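Local coordinates for hypothetical protein TT1380 (Thermus thermophilus, PDB 1IUJ) that is of unproven function but probably acts as a monooxygenase of the antibiotic biosynthesis family, and binds zinc ions, at residues P43-P46 against G47-Y50; E57-E60 against A61-W65; P69-K72 against E73-R77. One frame throughout, in Å; residues are numbered along the deposited sequence.

Interaction 1. Residues P43-P46 against G47-Y50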
loop_
_atom_site.group_PDB
_atom_site.type_symbol
_atom_site.label_atom_id
_atom_site.label_comp_id
_atom_site.label_asym_id
_atom_site.label_seq_id
_atom_site.Cartn_x
_atom_site.Cartn_y
_atom_site.Cartn_z
ATOM N N PRO B 43 8.211 -0.035 -7.984
ATOM C CA PRO B 43 8.728 1.177 -7.338
ATOM C C PRO B 43 9.176 2.192 -8.378
ATOM O O PRO B 43 9.645 1.818 -9.446
ATOM C CB PRO B 43 9.918 0.666 -6.531
ATOM C CG PRO B 43 10.426 -0.570 -7.348
ATOM C CD PRO B 43 9.127 -1.192 -7.798
ATOM N N LYS B 44 9.041 3.469 -8.063
ATOM C CA LYS B 44 9.578 4.516 -8.934
ATOM C C LYS B 44 11.103 4.392 -9.093
ATOM O O LYS B 44 11.641 4.566 -10.219
ATOM C CB LYS B 44 9.188 5.907 -8.389
ATOM C CG LYS B 44 9.571 7.065 -9.316
ATOM C CD LYS B 44 8.338 7.742 -9.938
ATOM C CE LYS B 44 7.858 7.081 -11.229
ATOM N NZ LYS B 44 6.841 6.001 -10.963
ATOM N N ASN B 45 11.786 4.092 -7.993
ATOM C CA ASN B 45 13.237 3.865 -8.006
ATOM C C ASN B 45 13.515 2.366 -7.910
ATOM O O ASN B 45 13.067 1.729 -6.949
ATOM C CB ASN B 45 13.901 4.633 -6.847
ATOM C CG ASN B 45 15.271 4.062 -6.437
ATOM O OD1 ASN B 45 16.092 3.669 -7.270
ATOM N ND2 ASN B 45 15.503 4.006 -5.132
ATOM N N PRO B 46 14.254 1.806 -8.882
ATOM C CA PRO B 46 14.514 0.363 -8.930
ATOM C C PRO B 46 15.269 -0.185 -7.729
ATOM O O PRO B 46 15.313 -1.401 -7.608
ATOM C CB PRO B 46 15.387 0.211 -10.185
ATOM C CG PRO B 46 16.019 1.548 -10.327
ATOM C CD PRO B 46 14.866 2.482 -10.039
ATOM N N GLY B 47 15.869 0.677 -6.905
ATOM C CA GLY B 47 16.563 0.270 -5.699
ATOM C C GLY B 47 15.645 -0.024 -4.524
ATOM O O GLY B 47 16.083 -0.586 -3.516
ATOM N N ASP B 48 14.379 0.374 -4.661
ATOM C CA ASP B 48 13.342 0.144 -3.647
ATOM C C ASP B 48 12.542 -1.104 -3.997
ATOM O O ASP B 48 12.548 -1.549 -5.157
ATOM C CB ASP B 48 12.400 1.342 -3.554
ATOM C CG ASP B 48 13.104 2.582 -3.068
ATOM O OD1 ASP B 48 13.958 2.459 -2.147
ATOM O OD2 ASP B 48 12.856 3.709 -3.552
ATOM N N PRO B 49 11.888 -1.699 -3.005
ATOM C CA PRO B 49 11.165 -2.954 -3.251
ATOM C C PRO B 49 9.841 -2.797 -4.015
ATOM O O PRO B 49 9.136 -1.797 -3.884
ATOM C CB PRO B 49 10.902 -3.460 -1.834
ATOM C CG PRO B 49 10.729 -2.159 -1.036
ATOM C CD PRO B 49 11.814 -1.298 -1.585
ATOM N N TYR B 50 9.501 -3.828 -4.795
ATOM C CA TYR B 50 8.115 -4.006 -5.253
ATOM C C TYR B 50 7.222 -4.177 -4.025
ATOM O O TYR B 50 7.696 -4.648 -2.983
ATOM C CB TYR B 50 8.007 -5.284 -6.127
ATOM C CG TYR B 50 8.249 -5.074 -7.614
ATOM C CD1 TYR B 50 9.533 -4.853 -8.109
ATOM C CD2 TYR B 50 7.186 -5.099 -8.509
ATOM C CE1 TYR B 50 9.741 -4.680 -9.496
ATOM C CE2 TYR B 50 7.381 -4.916 -9.896
ATOM C CZ TYR B 50 8.655 -4.701 -10.354
ATOM O OH TYR B 50 8.835 -4.494 -11.725
#

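Interaction 2. Residues E57-E60 against A61-W65. With ZN (zinc ion), chain F.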
loop_
_atom_site.group_PDB
_atom_site.type_symbol
_atom_site.label_atom_id
_atom_site.label_comp_id
_atom_site.label_asym_id
_atom_site.label_seq_id
_atom_site.Cartn_x
_atom_site.Cartn_y
_atom_site.Cartn_z
ATOM N N GLU B 57 -11.467 -9.316 2.960
ATOM C CA GLU B 57 -12.615 -8.972 3.803
ATOM C C GLU B 57 -12.270 -8.946 5.295
ATOM O O GLU B 57 -12.857 -8.176 6.065
ATOM C CB GLU B 57 -13.734 -10.004 3.559
ATOM C CG GLU B 57 -15.065 -9.705 4.187
ATOM C CD GLU B 57 -15.974 -9.040 3.182
ATOM O OE1 GLU B 57 -15.842 -7.808 3.021
ATOM O OE2 GLU B 57 -16.790 -9.756 2.530
ATOM N N SER B 58 -11.308 -9.791 5.693
ATOM C CA SER B 58 -10.892 -9.915 7.082
ATOM C C SER B 58 -9.539 -10.549 7.199
ATOM O O SER B 58 -9.082 -11.209 6.279
ATOM C CB SER B 58 -11.887 -10.764 7.879
ATOM O OG SER B 58 -11.842 -12.140 7.474
ATOM N N GLU B 59 -8.918 -10.395 8.368
ATOM C CA GLU B 59 -7.694 -11.112 8.662
ATOM C C GLU B 59 -7.883 -12.647 8.570
ATOM O O GLU B 59 -7.002 -13.352 8.081
ATOM C CB GLU B 59 -7.153 -10.663 10.020
ATOM C CG GLU B 59 -5.851 -11.349 10.410
ATOM C CD GLU B 59 -5.287 -10.844 11.727
ATOM O OE1 GLU B 59 -5.846 -9.920 12.366
ATOM O OE2 GLU B 59 -4.289 -11.423 12.129
ATOM N N GLU B 60 -9.027 -13.132 9.047
ATOM C CA GLU B 60 -9.321 -14.561 9.001
ATOM C C GLU B 60 -9.291 -15.082 7.559
ATOM O O GLU B 60 -8.794 -16.172 7.298
ATOM C CB GLU B 60 -10.649 -14.844 9.705
ATOM C CG GLU B 60 -11.009 -16.340 9.820
ATOM C CD GLU B 60 -10.001 -17.153 10.619
ATOM O OE1 GLU B 60 -9.171 -16.584 11.349
ATOM O OE2 GLU B 60 -10.046 -18.408 10.556
ATOM N N ALA B 61 -9.866 -14.314 6.636
ATOM C CA ALA B 61 -9.827 -14.702 5.224
ATOM C C ALA B 61 -8.385 -14.829 4.708
ATOM O O ALA B 61 -8.059 -15.791 4.003
ATOM C CB ALA B 61 -10.656 -13.725 4.374
ATOM N N PHE B 62 -7.523 -13.864 5.062
ATOM C CA PHE B 62 -6.108 -13.995 4.832
ATOM C C PHE B 62 -5.508 -15.258 5.451
ATOM O O PHE B 62 -4.779 -15.998 4.763
ATOM C CB PHE B 62 -5.397 -12.734 5.328
ATOM C CG PHE B 62 -3.940 -12.884 5.407
ATOM C CD1 PHE B 62 -3.316 -13.101 6.649
ATOM C CD2 PHE B 62 -3.172 -12.799 4.245
ATOM C CE1 PHE B 62 -1.975 -13.242 6.752
ATOM C CE2 PHE B 62 -1.802 -12.938 4.323
ATOM C CZ PHE B 62 -1.182 -13.140 5.617
ATOM N N ARG B 63 -5.814 -15.542 6.717
ATOM C CA ARG B 63 -5.231 -16.733 7.350
ATOM C C ARG B 63 -5.644 -18.016 6.616
ATOM O O ARG B 63 -4.826 -18.870 6.380
ATOM C CB ARG B 63 -5.614 -16.876 8.807
ATOM C CG ARG B 63 -5.246 -15.648 9.700
ATOM C CD ARG B 63 -6.380 -15.241 10.723
ATOM N NE ARG B 63 -5.961 -14.593 11.989
ATOM C CZ ARG B 63 -6.753 -13.933 12.839
ATOM N NH1 ARG B 63 -8.051 -13.766 12.614
ATOM N NH2 ARG B 63 -6.228 -13.391 13.945
ATOM N N ALA B 64 -6.904 -18.123 6.229
ATOM C CA ALA B 64 -7.362 -19.310 5.495
ATOM C C ALA B 64 -6.592 -19.461 4.179
ATOM O O ALA B 64 -6.150 -20.552 3.773
ATOM C CB ALA B 64 -8.839 -19.211 5.259
ATOM N N TRP B 65 -6.390 -18.335 3.512
ATOM C CA TRP B 65 -5.618 -18.336 2.309
ATOM C C TRP B 65 -4.189 -18.847 2.507
ATOM O O TRP B 65 -3.703 -19.652 1.730
ATOM C CB TRP B 65 -5.577 -16.934 1.726
ATOM C CG TRP B 65 -4.855 -17.007 0.469
ATOM C CD1 TRP B 65 -5.113 -17.883 -0.572
ATOM C CD2 TRP B 65 -3.706 -16.279 0.097
ATOM N NE1 TRP B 65 -4.192 -17.711 -1.567
ATOM C CE2 TRP B 65 -3.319 -16.723 -1.189
ATOM C CE3 TRP B 65 -2.964 -15.276 0.704
ATOM C CZ2 TRP B 65 -2.225 -16.187 -1.875
ATOM C CZ3 TRP B 65 -1.880 -14.741 0.028
ATOM C CH2 TRP B 65 -1.515 -15.201 -1.248
HETATM ZN ZN ZN F . -8.187 -17.746 12.498
#

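Interaction 3. Residues P69-K72 against E73-R77. With ZN (zinc ion), chain I.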
loop_
_atom_site.group_PDB
_atom_site.type_symbol
_atom_site.label_atom_id
_atom_site.label_comp_id
_atom_site.label_asym_id
_atom_site.label_seq_id
_atom_site.Cartn_x
_atom_site.Cartn_y
_atom_site.Cartn_z
ATOM N N PRO B 69 -3.987 -24.832 -0.554
ATOM C CA PRO B 69 -3.184 -25.355 -1.649
ATOM C C PRO B 69 -2.932 -24.312 -2.735
ATOM O O PRO B 69 -1.845 -24.356 -3.283
ATOM C CB PRO B 69 -4.016 -26.553 -2.161
ATOM C CG PRO B 69 -5.372 -26.306 -1.676
ATOM C CD PRO B 69 -5.258 -25.568 -0.388
ATOM N N ALA B 70 -3.875 -23.394 -2.998
ATOM C CA ALA B 70 -3.656 -22.282 -3.941
ATOM C C ALA B 70 -2.447 -21.427 -3.529
ATOM O O ALA B 70 -1.619 -21.034 -4.366
ATOM C CB ALA B 70 -4.914 -21.419 -4.032
ATOM N N PHE B 71 -2.337 -21.126 -2.242
ATOM C CA PHE B 71 -1.212 -20.283 -1.809
ATOM C C PHE B 71 0.111 -21.018 -2.024
ATOM O O PHE B 71 1.099 -20.438 -2.511
ATOM C CB PHE B 71 -1.439 -19.932 -0.342
ATOM C CG PHE B 71 -0.289 -19.227 0.336
ATOM C CD1 PHE B 71 -0.441 -17.905 0.649
ATOM C CD2 PHE B 71 0.898 -19.884 0.689
ATOM C CE1 PHE B 71 0.604 -17.219 1.291
ATOM C CE2 PHE B 71 1.929 -19.198 1.330
ATOM C CZ PHE B 71 1.756 -17.864 1.621
ATOM N N LYS B 72 0.131 -22.299 -1.687
ATOM C CA LYS B 72 1.324 -23.115 -1.881
ATOM C C LYS B 72 1.729 -23.200 -3.363
ATOM O O LYS B 72 2.905 -23.119 -3.684
ATOM C CB LYS B 72 1.049 -24.496 -1.301
ATOM C CG LYS B 72 2.253 -25.371 -1.176
ATOM C CD LYS B 72 1.930 -26.540 -0.250
ATOM C CE LYS B 72 3.187 -27.067 0.418
ATOM N NZ LYS B 72 4.015 -27.868 -0.536
ATOM N N GLU B 73 0.764 -23.355 -4.268
ATOM C CA GLU B 73 1.087 -23.377 -5.694
ATOM C C GLU B 73 1.596 -22.014 -6.179
ATOM O O GLU B 73 2.512 -21.943 -7.025
ATOM C CB GLU B 73 -0.120 -23.823 -6.535
ATOM C CG GLU B 73 0.224 -23.875 -8.027
ATOM C CD GLU B 73 -0.682 -24.762 -8.875
ATOM O OE1 GLU B 73 -1.853 -24.998 -8.522
ATOM O OE2 GLU B 73 -0.202 -25.210 -9.941
ATOM N N GLY B 74 0.965 -20.950 -5.685
ATOM C CA GLY B 74 1.332 -19.589 -6.043
ATOM C C GLY B 74 2.793 -19.368 -5.694
ATOM O O GLY B 74 3.539 -18.765 -6.458
ATOM N N HIS B 75 3.223 -19.902 -4.563
ATOM C CA HIS B 75 4.632 -19.803 -4.193
ATOM C C HIS B 75 5.618 -20.613 -5.062
ATOM O O HIS B 75 6.839 -20.415 -4.984
ATOM C CB HIS B 75 4.804 -20.011 -2.697
ATOM C CG HIS B 75 4.403 -18.811 -1.909
ATOM N ND1 HIS B 75 3.098 -18.372 -1.847
ATOM C CD2 HIS B 75 5.145 -17.909 -1.224
ATOM C CE1 HIS B 75 3.054 -17.251 -1.147
ATOM N NE2 HIS B 75 4.276 -16.967 -0.730
ATOM N N ALA B 76 5.114 -21.484 -5.934
ATOM C CA ALA B 76 5.995 -22.048 -6.970
ATOM C C ALA B 76 6.556 -20.978 -7.935
ATOM O O ALA B 76 7.289 -21.323 -8.867
ATOM C CB ALA B 76 5.311 -23.192 -7.736
ATOM N N ARG B 77 6.239 -19.694 -7.673
ATOM C CA ARG B 77 6.769 -18.519 -8.402
ATOM C C ARG B 77 8.270 -18.263 -8.199
ATOM O O ARG B 77 9.088 -18.806 -8.941
ATOM C CB ARG B 77 5.990 -17.236 -8.069
ATOM C CG ARG B 77 5.551 -17.066 -6.605
ATOM C CD ARG B 77 6.610 -16.593 -5.622
ATOM N NE ARG B 77 7.122 -17.712 -4.829
ATOM C CZ ARG B 77 7.886 -17.612 -3.740
ATOM N NH1 ARG B 77 8.281 -18.718 -3.113
ATOM N NH2 ARG B 77 8.260 -16.426 -3.278
HETATM ZN ZN ZN I . 4.876 -15.501 0.530
HETATM O O HOH W 1 6.268 -14.266 -0.943
#

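Interaction 1. Residues P43-P46 against G47-Y50
Asn45 and Asp48 are the first and last residues of a type I beta turn, closed by a backbone hydrogen bond from Asp48 N to Asn45 O of 3.0 Å. Pro46 and Gly47 fill the two central positions. The side chain of Asn45 braces this turn a second time. With chi1 at 158°, the amide swings away from the backbone N of Asn45 and OD1 comes within reach of Gly47 N. Gly47 N donates to Asn45 OD1 at 3.0 Å. The N-H points almost straight at the oxygen, but it approaches from above the amide plane. Acceptance of the N-H two residues on by an asparagine side chain makes this an Asx turn as well. The turn lies in the loop that joins antiparallel strands 35-43 and 50-56, in a ferredoxin-like fold of the dimeric alpha-beta barrel clan. At the other end of the amide, Asn45 ND2 gives a weak hydrogen bond to Asp48 OD2 at 3.1 Å. Amide and carboxylate are nearly perpendicular, with their planes 80° apart. At the base of the loop, Pro43 points inward. Its CG meets the carbonyl of Asp48, with O at 3.2 Å. Pro43 CD sits over one face of the Tyr50 ring in a CH-pi contact, 3.9 Å from the centroid. Tyr50 OH is hydrogen-bonded to Glu19. Pro43 also pairs with a strand of the second subunit, which carries the sheet across the interface.

Interaction 2. Residues E57-E60 against A61-W65
The start of helix 59-66 carries both an N-cap and a zinc ligand. Ser58 is the N-cap residue. Its OG accepts from Ala61 N at 3.1 Å, and chi1 of 69° sets the hydroxyl between the backbone N and the carbonyl carbon, where it can reach that N-H. The helical bonds follow: Arg63 N to Glu59 O and Ala64 N to Glu60 O, while Phe62 N to Ser58 O is weak. Arg63 then lies between two glutamates of the preceding turn. The extended side chain of Glu59 runs to one face of the guanidinium, and its carboxylate stacks there with the planes 24° apart. Glu59 OE2 is 3.3 Å from Arg63 NH2 but well out of the guanidinium plane, so charge alone links them. Glu59 OE1 makes a salt bridge to Lys44 of the second subunit. Glu60 instead bends at chi2 (61°) and comes across Arg63. Its OE1 is 3.2 Å from Arg63 CD and takes a weak hydrogen bond from Arg63 NH1 at 3.3 Å, part of a salt bridge. Glu60 OE1 also binds a zinc ion at 1.9 Å. Glu60 OE2 is farther from the metal, at 2.8 Å. The nearby guanidinium probably offsets some of the carboxylate charge. The whole is a serine-capped first helical turn with i to i+3 and i+4 glutamate-arginine pairs beside a surface zinc site.

Interaction 3. Residues P69-K72 against E73-R77
Two first torsions lay the rings of Phe71 and His75 one over the other. In Phe71, CG lies anti to the backbone N (chi1 172°). In His75, CG lies anti to the carbonyl carbon (chi1 -76°). The result is an offset stack four residues apart, with centroids 4.1 Å from each other and planes at 22°. The overlap is partial. His75 CE1 lies over the Phe71 ring toward its rim, and Phe71 CE2 lies likewise over the imidazole. The closest approach is at the ring ends, where Phe71 CZ and His75 CE1 are 3.1 Å apart. The imidazole is also tied to the backbone. His75 ND1 donates to Phe71 O at 3.0 Å, and His75 N donates to the same oxygen at 3.0 Å. The two donors reach that carbonyl from opposite faces of its plane. Stack and hydrogen bond together limit the rotation of the imidazole. With ND1 used as a donor, His75 NE2 faces a zinc ion, which it binds at 2.0 Å. A water also binds this zinc ion, 2.4 Å from it.

Earlier in the helix, Glu73 N bonds to Pro69 O and Gly74 N to Ala70 O. Beyond it, Arg77 is modelled with NE and NH1 donating to His75 O, but close clashes around its CG and N leave its placement doubtful. Phe71 also meets Trp65 edge-to-face, while His75 rests on Arg25 of helix 15-29. A histidine that binds metal through NE2 while ND1 is held by a backbone carbonyl is a common pattern of zinc sites, here placed near the end of helix 69-74.

Overall arrangement
From the N terminus, strand 2-8 and helix 15-29 precede all three contacts. Interaction 1 comes first and closes the loop between strands 35-43 and 50-56. Strand 50-56 then leads into interaction 2, which opens helix 59-66. Interaction 3 follows on helix 69-74 and the residues after it. The three are in series, so none nests or crosses. Interaction 1 lies across the chain's centre from the others; its centre is about 28 Å from that of interaction 2 and about 24 Å from that of interaction 3. Interactions 2 and 3 touch where Trp65 O packs against Phe71 CB at 3.1 Å. They join two successive helices, with zinc ligands Glu60 on the first and His75 close to the end of the second.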